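PDB 4R4X: pngf-ii from Elizabethkingia meningoseptica, which probably acts as a peptide:N-glycosidase, hydrolysing the amide bond that links N-glycans to asparagine side chains of glycoproteins. Local coordinates for residues 53-58 / 128-133; 274-277 / 283-286; 332-337 / 420-425; 485-488 / 493-496. One frame throughout, in Å; residues are numbered along the deposited sequence.

Interaction 1: residues 53-58 / 128-133; sequences INRKNN and LGQDLG
Arg-55 and Gln-130 clasp each other where the turn between the antiparallel strands 48-54 and 59-65, which opens with an Asx turn at Asn-54, meets the loop leading into strand 134-140, in the N-terminal domain. Two direct hydrogen bonds make an end-on grip. NH2 of Arg-55 reaches OE1 of Gln-130 at 2.7 Å, with the oxygen in the guanidinium plane, and NH1 of Arg-55 reaches the backbone O of Gln-130 at 2.8 Å from well above that carbonyl's plane. The amide and guanidinium planes lie only 21° apart. A bend at chi2 (-67°) turns the arginine back over its own strand end, where Ile-53 CG2 sits 3.7 Å above one face of the guanidinium. The apolar share of the contact is small: Ile-53 CD1 lies against the amide of Gln-130, 3.6 Å from OE1. Asn-58 and Asp-131, their flat groups nearly perpendicular, are joined by solvent. Asp-131 OD1 also forms a salt bridge with Lys-122. One water accepts from Arg-55 NH1 and donates hydrogen bonds to Asn-58 OD1, 2.7 Å away, and to Asp-131 OD1, 2.8 Å away.

Interaction 2: residues 274-277 / 283-286; sequences PVYQ and SYQG
Tyr-276 and Tyr-284 form the hydrogen-bonded pair of a short antiparallel beta hairpin and send their rings to the same face, edge toward edge rather than stacked. Tyr-276 CB and Tyr-284 CB are 4.3 Å apart. The first torsions then part the rings: CG of Tyr-276 lies anti to its backbone N (chi1 178°), whereas that of Tyr-284 swings to the side of its own N (chi1 -57°). CD2 of Tyr-284 therefore comes near the plane of the Tyr-276 ring, at its edge, and the Tyr-284 ring presents its own edge to the carbonyl O of Tyr-276, with CD2 3.7 Å from that oxygen. Beneath the rings the backbones bond in both directions, Tyr-276 N to Tyr-284 O at 2.7 Å and Tyr-284 N to Tyr-276 O at 3.0 Å. A further bond, from Gly-286 N to Pro-274 O at 2.8 Å, holds the far end of the pairing. Val-275 and Gln-285 form the non-hydrogen-bonded pair and point to the other face; Val-275 CA makes a CA-H...O contact of 3.4 Å with Tyr-284 O. Toward the turn, the extended chain of Gln-277 brings OE1 to Ser-283 OG in a weak hydrogen bond of 2.9 Å. Tyr-284 OH bonds Thr-398 OG1 and also Asn-280 OD1 in the hairpin's own turn. The hairpin, strands 275-276 and 284-285, follows helix 262-268 and precedes strand 297-303, and Tyr-276 OH, bonded to Gly-405 O and Glu-407 N, anchors it to the start of strand 406-412.

Interaction 3: residues 332-337 / 420-425; sequences ITELRP and QLRYIT
Glu-334 and Arg-422 meet in a buried salt bridge, their side chains crossing at about a right angle, one from a 3-10 segment and the other from a long strand. The tight part is small and polar. Arg-422 runs straight out from its strand, extended from CG to NE, and NE donates to Glu-334 OE2 at 2.8 Å, an angle of 138° at the hydrogen. The carboxylate is met on its anti side, and the oxygen lies near the guanidinium plane. The pairing uses one oxygen and one nitrogen, and the two flat groups are turned 51° against each other. CD of Arg-422 also presses on Glu-334 OE2, at 3.3 Å. Glu-334 gets there by a folded chain, with CG between the backbone N and the carbonyl carbon (chi1 82°) and a bend at chi2. Tyr-498 OH bonds OE2 too, so this oxygen draws several donors, which would be expected to stabilise its negative charge.

Between the two segments the contact is looser round the end of the arginine. Leu-335 CD1 sits over one face of the guanidinium, 3.9 Å from Arg-422 NH1 and toward its rim. At the edge, a water 2.9 Å from Arg-422 NH1 accepts from that nitrogen and lies 2.7 Å from Glu-334 OE2.

NH2 of Arg-422 bonds Glu-298 O of strand 297-303, reaching past strand 493-504, whose Pro-496 and Tyr-498 flank the arginine. The contact thus ties the 3-10 segment 333-335, between strand 326-331 and helix 336-339, to strand 416-428 of the large antiparallel sheet.

Interaction 4: residues 485-488 / 493-496; sequences RSNW and ITNP
The backbones of Asn-487 and Trp-488 pass beside Thr-494 without pairing, the CA atoms of Trp-488 and Thr-494 being 5.5 Å apart, after an inverse gamma turn centred on Ser-486 and a positive phi (84°) at Asn-487. Across this gap the side chain of Thr-494 does the bonding. Its OG1 donates to the backbone O of Asn-487 at 2.6 Å, lying in the carbonyl plane on a lone pair, and also touches Trp-488 CB at 3.3 Å. The other branch, CG2, lies anti to the backbone N of Thr-494 and rests 3.5 Å from Asn-487 ND2. That amide nitrogen has two acceptors: it donates to Thr-425 O of strand 416-428, and to a water 3.0 Å away that donates in turn to Asn-495 O at 2.7 Å. Trp-488 turns its indole away from Thr-494, with chi1 near 56°, to stack with Phe-303 and His-428; NE1 bonds Gly-427 O, and Arg-485 CD covers one face over its centre. This is the tethering of a connecting loop, next to the disulfide Cys-461 to Cys-489, onto the start of strand 493-504 in the C-terminal PNGase F-like region, consistent with the second of the two jelly-roll domains known from PNGase F.

The four contacts follow one another along the chain. Interaction 1 stands apart in the N-terminal domain, its centre about 55 to 74 Å from those of the others and across the chain's centre from them; the side chain of Ile-53 there lies about 9 Å from the zinc ion bound by Glu-52 and Asp-159. Interactions 2, 3 and 4 belong to the PNGase F-like part. Interaction 2, a peripheral hairpin, is centred about 23 Å from interaction 3 and about 25 Å from interaction 4. The last two touch through the neighbouring strands 416-428 and 493-504, where Ile-424 and Arg-422 pack on Pro-496. Together they fasten a 3-10 turn and a loop to the same sheet.

Interaction 1: residues 53-58 / 128-133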
loop_
_atom_site.group_PDB
_atom_site.type_symbol
_atom_site.label_atom_id
_atom_site.label_comp_id
_atom_site.label_asym_id
_atom_site.label_seq_id
_atom_site.Cartn_x
_atom_site.Cartn_y
_atom_site.Cartn_z
ATOM N N ILE A 53 20.335 26.698 13.685
ATOM C CA ILE A 53 19.708 27.735 14.475
ATOM C C ILE A 53 20.408 29.033 14.179
ATOM O O ILE A 53 21.622 29.088 14.251
ATOM C CB ILE A 53 19.841 27.455 15.981
ATOM C CG1 ILE A 53 19.146 26.136 16.303
ATOM C CG2 ILE A 53 19.271 28.625 16.777
ATOM C CD1 ILE A 53 19.092 25.770 17.768
ATOM N N ASN A 54 19.620 30.055 13.855
ATOM C CA ASN A 54 20.090 31.410 13.670
ATOM C C ASN A 54 20.013 32.073 15.030
ATOM O O ASN A 54 18.930 32.230 15.573
ATOM C CB ASN A 54 19.197 32.137 12.661
ATOM C CG ASN A 54 19.619 33.583 12.444
ATOM O OD1 ASN A 54 20.295 34.181 13.285
ATOM N ND2 ASN A 54 19.226 34.146 11.310
ATOM N N ARG A 55 21.161 32.394 15.608
ATOM C CA ARG A 55 21.186 32.852 16.993
ATOM C C ARG A 55 20.746 34.324 17.131
ATOM O O ARG A 55 20.458 34.770 18.233
ATOM C CB ARG A 55 22.571 32.643 17.595
ATOM C CG ARG A 55 22.976 31.187 17.751
ATOM C CD ARG A 55 22.135 30.451 18.797
ATOM N NE ARG A 55 22.494 29.034 18.871
ATOM C CZ ARG A 55 21.833 28.132 19.611
ATOM N NH1 ARG A 55 20.809 28.486 20.389
ATOM N NH2 ARG A 55 22.227 26.878 19.636
ATOM N N LYS A 56 20.665 35.051 16.016
ATOM C CA LYS A 56 20.186 36.455 16.032
ATOM C C LYS A 56 18.693 36.530 16.351
ATOM O O LYS A 56 18.248 37.406 17.081
ATOM C CB LYS A 56 20.445 37.145 14.682
ATOM C CG LYS A 56 21.800 37.827 14.506
ATOM C CD LYS A 56 22.993 37.019 15.017
ATOM C CE LYS A 56 23.411 37.473 16.417
ATOM N NZ LYS A 56 24.214 36.470 17.175
ATOM N N ASN A 57 17.921 35.602 15.803
ATOM C CA ASN A 57 16.463 35.629 15.950
ATOM C C ASN A 57 15.839 34.320 16.458
ATOM O O ASN A 57 14.620 34.186 16.533
ATOM C CB ASN A 57 15.796 36.109 14.641
ATOM C CG ASN A 57 16.085 35.223 13.419
ATOM O OD1 ASN A 57 15.687 35.573 12.312
ATOM N ND2 ASN A 57 16.744 34.098 13.590
ATOM N N ASN A 58 16.687 33.365 16.836
ATOM C CA ASN A 58 16.227 32.036 17.223
ATOM C C ASN A 58 15.340 31.326 16.190
ATOM O O ASN A 58 14.511 30.517 16.536
ATOM C CB ASN A 58 15.592 32.056 18.624
ATOM C CG ASN A 58 16.636 32.185 19.729
ATOM O OD1 ASN A 58 17.839 32.132 19.473
ATOM N ND2 ASN A 58 16.179 32.369 20.967
ATOM N N LEU A 128 16.601 20.115 22.645
ATOM C CA LEU A 128 16.286 20.473 24.033
ATOM C C LEU A 128 17.412 21.220 24.717
ATOM O O LEU A 128 18.562 20.790 24.692
ATOM C CB LEU A 128 15.939 19.246 24.860
ATOM C CG LEU A 128 14.687 18.501 24.407
ATOM C CD1 LEU A 128 14.480 17.268 25.267
ATOM C CD2 LEU A 128 13.468 19.406 24.415
ATOM N N GLY A 129 17.078 22.363 25.302
ATOM C CA GLY A 129 18.047 23.175 26.038
ATOM C C GLY A 129 18.916 24.122 25.239
ATOM O O GLY A 129 19.795 24.775 25.820
ATOM N N GLN A 130 18.677 24.215 23.923
ATOM C CA GLN A 130 19.517 24.998 23.018
ATOM C C GLN A 130 19.519 26.480 23.319
ATOM O O GLN A 130 20.406 27.177 22.866
ATOM C CB GLN A 130 19.023 24.870 21.581
ATOM C CG GLN A 130 19.265 23.521 20.957
ATOM C CD GLN A 130 20.648 23.367 20.390
ATOM O OE1 GLN A 130 21.359 24.347 20.115
ATOM N NE2 GLN A 130 21.035 22.125 20.179
ATOM N N ASP A 131 18.516 26.986 24.029
ATOM C CA ASP A 131 18.601 28.379 24.457
ATOM C C ASP A 131 19.208 28.576 25.845
ATOM O O ASP A 131 19.374 29.710 26.250
ATOM C CB ASP A 131 17.253 29.076 24.389
ATOM C CG ASP A 131 17.397 30.576 24.264
ATOM O OD1 ASP A 131 18.291 31.050 23.521
ATOM O OD2 ASP A 131 16.637 31.279 24.940
ATOM N N LEU A 132 19.535 27.504 26.572
ATOM C CA LEU A 132 20.091 27.644 27.943
ATOM C C LEU A 132 21.583 27.934 27.965
ATOM O O LEU A 132 22.091 28.593 28.879
ATOM C CB LEU A 132 19.863 26.383 28.769
ATOM C CG LEU A 132 18.413 25.968 29.058
ATOM C CD1 LEU A 132 18.406 24.623 29.771
ATOM C CD2 LEU A 132 17.680 27.022 29.872
ATOM N N GLY A 133 22.287 27.399 26.972
ATOM C CA GLY A 133 23.727 27.435 26.926
ATOM C C GLY A 133 24.189 26.365 25.960
ATOM O O GLY A 133 23.446 25.982 25.051
HETATM O O HOH W 1 19.607 30.935 21.065
HETATM O O HOH W 2 18.168 33.906 23.200
#

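Interaction 2: residues 274-277 / 283-286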
loop_
_atom_site.group_PDB
_atom_site.type_symbol
_atom_site.label_atom_id
_atom_site.label_comp_id
_atom_site.label_asym_id
_atom_site.label_seq_id
_atom_site.Cartn_x
_atom_site.Cartn_y
_atom_site.Cartn_z
ATOM N N PRO A 274 -11.038 -16.665 -26.339
ATOM C CA PRO A 274 -11.359 -18.098 -26.471
ATOM C C PRO A 274 -12.668 -18.470 -25.782
ATOM O O PRO A 274 -12.944 -17.989 -24.673
ATOM C CB PRO A 274 -10.192 -18.795 -25.776
ATOM C CG PRO A 274 -9.095 -17.810 -25.723
ATOM C CD PRO A 274 -9.706 -16.440 -25.761
ATOM N N VAL A 275 -13.464 -19.315 -26.439
ATOM C CA VAL A 275 -14.753 -19.784 -25.904
ATOM C C VAL A 275 -14.539 -20.955 -24.938
ATOM O O VAL A 275 -13.791 -21.877 -25.230
ATOM C CB VAL A 275 -15.723 -20.199 -27.055
ATOM C CG1 VAL A 275 -16.994 -20.819 -26.513
ATOM C CG2 VAL A 275 -16.101 -18.998 -27.912
ATOM N N TYR A 276 -15.152 -20.896 -23.757
ATOM C CA TYR A 276 -15.144 -22.006 -22.808
ATOM C C TYR A 276 -16.541 -22.622 -22.732
ATOM O O TYR A 276 -17.531 -21.913 -22.607
ATOM C CB TYR A 276 -14.719 -21.539 -21.391
ATOM C CG TYR A 276 -14.750 -22.652 -20.346
ATOM C CD1 TYR A 276 -13.759 -23.633 -20.304
ATOM C CD2 TYR A 276 -15.765 -22.723 -19.416
ATOM C CE1 TYR A 276 -13.790 -24.656 -19.358
ATOM C CE2 TYR A 276 -15.807 -23.727 -18.463
ATOM C CZ TYR A 276 -14.826 -24.700 -18.443
ATOM O OH TYR A 276 -14.880 -25.688 -17.502
ATOM N N GLN A 277 -16.613 -23.943 -22.791
ATOM C CA GLN A 277 -17.899 -24.667 -22.699
ATOM C C GLN A 277 -17.712 -25.907 -21.836
ATOM O O GLN A 277 -16.649 -26.530 -21.892
ATOM C CB GLN A 277 -18.393 -25.034 -24.105
ATOM C CG GLN A 277 -18.840 -23.818 -24.893
ATOM C CD GLN A 277 -19.290 -24.115 -26.316
ATOM O OE1 GLN A 277 -19.888 -23.264 -26.972
ATOM N NE2 GLN A 277 -18.982 -25.290 -26.801
ATOM N N SER A 283 -22.216 -20.621 -23.294
ATOM C CA SER A 283 -20.871 -20.245 -23.681
ATOM C C SER A 283 -20.316 -19.171 -22.788
ATOM O O SER A 283 -21.039 -18.278 -22.342
ATOM C CB SER A 283 -20.845 -19.724 -25.095
ATOM O OG SER A 283 -20.986 -20.807 -25.958
ATOM N N TYR A 284 -19.014 -19.253 -22.562
ATOM C CA TYR A 284 -18.317 -18.305 -21.702
ATOM C C TYR A 284 -17.070 -17.899 -22.456
ATOM O O TYR A 284 -16.613 -18.634 -23.350
ATOM C CB TYR A 284 -18.021 -18.960 -20.358
ATOM C CG TYR A 284 -19.286 -19.458 -19.718
ATOM C CD1 TYR A 284 -20.129 -18.576 -19.024
ATOM C CD2 TYR A 284 -19.686 -20.768 -19.856
ATOM C CE1 TYR A 284 -21.314 -18.998 -18.484
ATOM C CE2 TYR A 284 -20.880 -21.215 -19.313
ATOM C CZ TYR A 284 -21.691 -20.325 -18.623
ATOM O OH TYR A 284 -22.883 -20.739 -18.057
ATOM N N GLN A 285 -16.530 -16.737 -22.112
ATOM C CA GLN A 285 -15.481 -16.122 -22.904
ATOM C C GLN A 285 -14.268 -15.732 -22.058
ATOM O O GLN A 285 -14.381 -14.960 -21.114
ATOM C CB GLN A 285 -16.013 -14.874 -23.603
ATOM C CG GLN A 285 -17.279 -15.087 -24.408
ATOM C CD GLN A 285 -18.548 -15.041 -23.574
ATOM O OE1 GLN A 285 -18.679 -14.239 -22.631
ATOM N NE2 GLN A 285 -19.503 -15.900 -23.925
ATOM N N GLY A 286 -13.104 -16.254 -22.430
ATOM C CA GLY A 286 -11.831 -15.792 -21.887
ATOM C C GLY A 286 -11.605 -16.095 -20.421
ATOM O O GLY A 286 -10.839 -15.396 -19.755
#

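Interaction 3: residues 332-337 / 420-425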
loop_
_atom_site.group_PDB
_atom_site.type_symbol
_atom_site.label_atom_id
_atom_site.label_comp_id
_atom_site.label_asym_id
_atom_site.label_seq_id
_atom_site.Cartn_x
_atom_site.Cartn_y
_atom_site.Cartn_z
ATOM N N ILE A 332 0.134 -7.248 -2.409
ATOM C CA ILE A 332 0.208 -8.083 -3.605
ATOM C C ILE A 332 1.645 -8.583 -3.865
ATOM O O ILE A 332 2.011 -8.853 -5.014
ATOM C CB ILE A 332 -0.322 -7.328 -4.847
ATOM C CG1 ILE A 332 0.300 -5.941 -4.969
ATOM C CG2 ILE A 332 -1.835 -7.199 -4.802
ATOM C CD1 ILE A 332 0.003 -5.306 -6.323
ATOM N N THR A 333 2.411 -8.761 -2.798
ATOM C CA THR A 333 3.858 -9.123 -2.852
ATOM C C THR A 333 4.108 -10.387 -3.666
ATOM O O THR A 333 5.067 -10.452 -4.446
ATOM C CB THR A 333 4.427 -9.246 -1.409
ATOM O OG1 THR A 333 4.341 -7.960 -0.772
ATOM C CG2 THR A 333 5.875 -9.737 -1.395
ATOM N N GLU A 334 3.204 -11.361 -3.553
ATOM C CA GLU A 334 3.300 -12.600 -4.332
ATOM C C GLU A 334 3.177 -12.454 -5.876
ATOM O O GLU A 334 3.514 -13.389 -6.614
ATOM C CB GLU A 334 2.282 -13.658 -3.801
ATOM C CG GLU A 334 0.843 -13.534 -4.296
ATOM C CD GLU A 334 -0.011 -12.509 -3.551
ATOM O OE1 GLU A 334 0.541 -11.623 -2.868
ATOM O OE2 GLU A 334 -1.252 -12.586 -3.655
ATOM N N LEU A 335 2.683 -11.319 -6.365
ATOM C CA LEU A 335 2.593 -11.098 -7.815
ATOM C C LEU A 335 3.810 -10.371 -8.397
ATOM O O LEU A 335 3.836 -10.032 -9.592
ATOM C CB LEU A 335 1.301 -10.330 -8.156
ATOM C CG LEU A 335 0.004 -11.022 -7.724
ATOM C CD1 LEU A 335 -1.208 -10.141 -7.976
ATOM C CD2 LEU A 335 -0.118 -12.362 -8.443
ATOM N N ARG A 336 4.804 -10.148 -7.548
ATOM C CA ARG A 336 6.063 -9.530 -7.943
ATOM C C ARG A 336 6.631 -10.079 -9.281
ATOM O O ARG A 336 6.975 -9.299 -10.146
ATOM C CB ARG A 336 7.096 -9.652 -6.811
ATOM C CG ARG A 336 8.409 -8.922 -7.100
ATOM C CD ARG A 336 9.524 -9.295 -6.130
ATOM N NE ARG A 336 9.874 -10.702 -6.300
ATOM C CZ ARG A 336 10.581 -11.175 -7.325
ATOM N NH1 ARG A 336 11.078 -10.367 -8.261
ATOM N NH2 ARG A 336 10.806 -12.472 -7.392
ATOM N N PRO A 337 6.682 -11.414 -9.461
ATOM C CA PRO A 337 7.226 -11.955 -10.720
ATOM C C PRO A 337 6.466 -11.527 -11.981
ATOM O O PRO A 337 7.061 -11.460 -13.042
ATOM C CB PRO A 337 7.139 -13.470 -10.529
ATOM C CG PRO A 337 7.155 -13.648 -9.040
ATOM C CD PRO A 337 6.343 -12.486 -8.513
ATOM N N GLN A 420 0.946 -23.155 -4.910
ATOM C CA GLN A 420 -0.268 -22.669 -4.272
ATOM C C GLN A 420 -1.215 -22.173 -5.341
ATOM O O GLN A 420 -0.768 -21.700 -6.397
ATOM C CB GLN A 420 0.033 -21.499 -3.343
ATOM C CG GLN A 420 0.950 -21.805 -2.176
ATOM C CD GLN A 420 1.378 -20.528 -1.494
ATOM O OE1 GLN A 420 0.786 -19.477 -1.700
ATOM N NE2 GLN A 420 2.415 -20.614 -0.687
ATOM N N LEU A 421 -2.516 -22.255 -5.059
ATOM C CA LEU A 421 -3.495 -21.579 -5.873
ATOM C C LEU A 421 -3.979 -20.368 -5.103
ATOM O O LEU A 421 -4.564 -20.510 -4.028
ATOM C CB LEU A 421 -4.677 -22.486 -6.215
ATOM C CG LEU A 421 -5.700 -21.868 -7.178
ATOM C CD1 LEU A 421 -5.102 -21.646 -8.555
ATOM C CD2 LEU A 421 -6.948 -22.734 -7.306
ATOM N N ARG A 422 -3.690 -19.188 -5.644
ATOM C CA ARG A 422 -4.239 -17.929 -5.135
ATOM C C ARG A 422 -5.634 -17.841 -5.693
ATOM O O ARG A 422 -5.811 -17.719 -6.906
ATOM C CB ARG A 422 -3.399 -16.745 -5.605
ATOM C CG ARG A 422 -3.892 -15.360 -5.172
ATOM C CD ARG A 422 -3.009 -14.307 -5.821
ATOM N NE ARG A 422 -3.358 -12.921 -5.503
ATOM C CZ ARG A 422 -4.154 -12.135 -6.228
ATOM N NH1 ARG A 422 -4.341 -10.884 -5.847
ATOM N NH2 ARG A 422 -4.765 -12.577 -7.315
ATOM N N TYR A 423 -6.618 -17.920 -4.809
ATOM C CA TYR A 423 -7.998 -18.158 -5.202
ATOM C C TYR A 423 -8.904 -17.098 -4.587
ATOM O O TYR A 423 -8.959 -16.949 -3.357
ATOM C CB TYR A 423 -8.434 -19.541 -4.740
ATOM C CG TYR A 423 -9.846 -19.952 -5.107
ATOM C CD1 TYR A 423 -10.195 -20.214 -6.426
ATOM C CD2 TYR A 423 -10.820 -20.136 -4.127
ATOM C CE1 TYR A 423 -11.481 -20.621 -6.765
ATOM C CE2 TYR A 423 -12.095 -20.579 -4.451
ATOM C CZ TYR A 423 -12.421 -20.814 -5.772
ATOM O OH TYR A 423 -13.692 -21.201 -6.129
ATOM N N ILE A 424 -9.552 -16.338 -5.459
ATOM C CA ILE A 424 -10.520 -15.306 -5.062
ATOM C C ILE A 424 -11.899 -15.750 -5.495
ATOM O O ILE A 424 -12.135 -15.963 -6.674
ATOM C CB ILE A 424 -10.200 -13.941 -5.691
ATOM C CG1 ILE A 424 -8.766 -13.547 -5.366
ATOM C CG2 ILE A 424 -11.158 -12.862 -5.172
ATOM C CD1 ILE A 424 -8.301 -12.263 -6.033
ATOM N N THR A 425 -12.812 -15.882 -4.545
ATOM C CA THR A 425 -14.161 -16.323 -4.856
ATOM C C THR A 425 -15.223 -15.465 -4.191
ATOM O O THR A 425 -15.109 -15.157 -2.989
ATOM C CB THR A 425 -14.401 -17.808 -4.481
ATOM O OG1 THR A 425 -15.756 -18.154 -4.797
ATOM C CG2 THR A 425 -14.124 -18.081 -2.971
HETATM O O HOH W 3 -2.730 -10.379 -3.499
#

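Interaction 4: residues 485-488 / 493-496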
loop_
_atom_site.group_PDB
_atom_site.type_symbol
_atom_site.label_atom_id
_atom_site.label_comp_id
_atom_site.label_asym_id
_atom_site.label_seq_id
_atom_site.Cartn_x
_atom_site.Cartn_y
_atom_site.Cartn_z
ATOM N N ARG A 485 -22.902 -12.716 3.658
ATOM C CA ARG A 485 -22.832 -12.974 2.233
ATOM C C ARG A 485 -21.741 -13.967 1.898
ATOM O O ARG A 485 -20.859 -14.223 2.717
ATOM C CB ARG A 485 -22.525 -11.675 1.507
ATOM C CG ARG A 485 -23.705 -10.734 1.383
ATOM C CD ARG A 485 -23.216 -9.409 0.818
ATOM N NE ARG A 485 -24.307 -8.535 0.450
ATOM C CZ ARG A 485 -24.902 -7.640 1.244
ATOM N NH1 ARG A 485 -24.557 -7.485 2.507
ATOM N NH2 ARG A 485 -25.879 -6.902 0.750
ATOM N N SER A 486 -21.791 -14.483 0.667
ATOM C CA SER A 486 -20.798 -15.428 0.150
ATOM C C SER A 486 -19.490 -14.743 -0.220
ATOM O O SER A 486 -19.144 -14.581 -1.403
ATOM C CB SER A 486 -21.364 -16.190 -1.044
ATOM O OG SER A 486 -22.381 -17.096 -0.626
ATOM N N ASN A 487 -18.788 -14.338 0.823
ATOM C CA ASN A 487 -17.388 -13.925 0.795
ATOM C C ASN A 487 -17.154 -12.483 0.393
ATOM O O ASN A 487 -16.039 -12.114 0.001
ATOM C CB ASN A 487 -16.510 -14.858 -0.039
ATOM C CG ASN A 487 -15.115 -15.020 0.543
ATOM O OD1 ASN A 487 -14.929 -14.947 1.754
ATOM N ND2 ASN A 487 -14.130 -15.262 -0.315
ATOM N N TRP A 488 -18.171 -11.649 0.565
ATOM C CA TRP A 488 -17.956 -10.217 0.409
ATOM C C TRP A 488 -18.873 -9.377 1.245
ATOM O O TRP A 488 -19.916 -9.839 1.638
ATOM C CB TRP A 488 -18.105 -9.821 -1.037
ATOM C CG TRP A 488 -19.399 -10.172 -1.728
ATOM C CD1 TRP A 488 -19.783 -11.395 -2.199
ATOM C CD2 TRP A 488 -20.424 -9.249 -2.135
ATOM N NE1 TRP A 488 -20.984 -11.297 -2.852
ATOM C CE2 TRP A 488 -21.406 -9.991 -2.814
ATOM C CE3 TRP A 488 -20.617 -7.880 -1.951
ATOM C CZ2 TRP A 488 -22.544 -9.406 -3.335
ATOM C CZ3 TRP A 488 -21.770 -7.295 -2.476
ATOM C CH2 TRP A 488 -22.702 -8.052 -3.167
ATOM N N ILE A 493 -12.709 -5.168 0.591
ATOM C CA ILE A 493 -11.989 -6.174 -0.224
ATOM C C ILE A 493 -12.399 -7.605 0.133
ATOM O O ILE A 493 -12.630 -7.913 1.292
ATOM C CB ILE A 493 -10.493 -6.092 0.072
ATOM C CG1 ILE A 493 -9.949 -4.779 -0.457
ATOM C CG2 ILE A 493 -9.708 -7.290 -0.513
ATOM C CD1 ILE A 493 -8.575 -4.437 0.040
ATOM N N THR A 494 -12.437 -8.485 -0.862
ATOM C CA THR A 494 -12.521 -9.918 -0.611
ATOM C C THR A 494 -11.105 -10.498 -0.667
ATOM O O THR A 494 -10.447 -10.451 -1.711
ATOM C CB THR A 494 -13.450 -10.603 -1.630
ATOM O OG1 THR A 494 -14.802 -10.205 -1.355
ATOM C CG2 THR A 494 -13.326 -12.119 -1.555
ATOM N N ASN A 495 -10.642 -11.015 0.462
ATOM C CA ASN A 495 -9.293 -11.608 0.575
ATOM C C ASN A 495 -9.080 -12.806 -0.335
ATOM O O ASN A 495 -9.951 -13.651 -0.392
ATOM C CB ASN A 495 -9.087 -12.113 2.004
ATOM C CG ASN A 495 -8.519 -11.047 2.924
ATOM O OD1 ASN A 495 -9.239 -10.273 3.541
ATOM N ND2 ASN A 495 -7.229 -11.012 3.022
ATOM N N PRO A 496 -7.917 -12.907 -1.007
ATOM C CA PRO A 496 -7.589 -14.211 -1.596
ATOM C C PRO A 496 -7.339 -15.235 -0.520
ATOM O O PRO A 496 -6.938 -14.872 0.585
ATOM C CB PRO A 496 -6.269 -13.966 -2.343
ATOM C CG PRO A 496 -6.172 -12.478 -2.494
ATOM C CD PRO A 496 -6.960 -11.862 -1.382
HETATM O O HOH W 4 -11.524 -15.197 1.146
#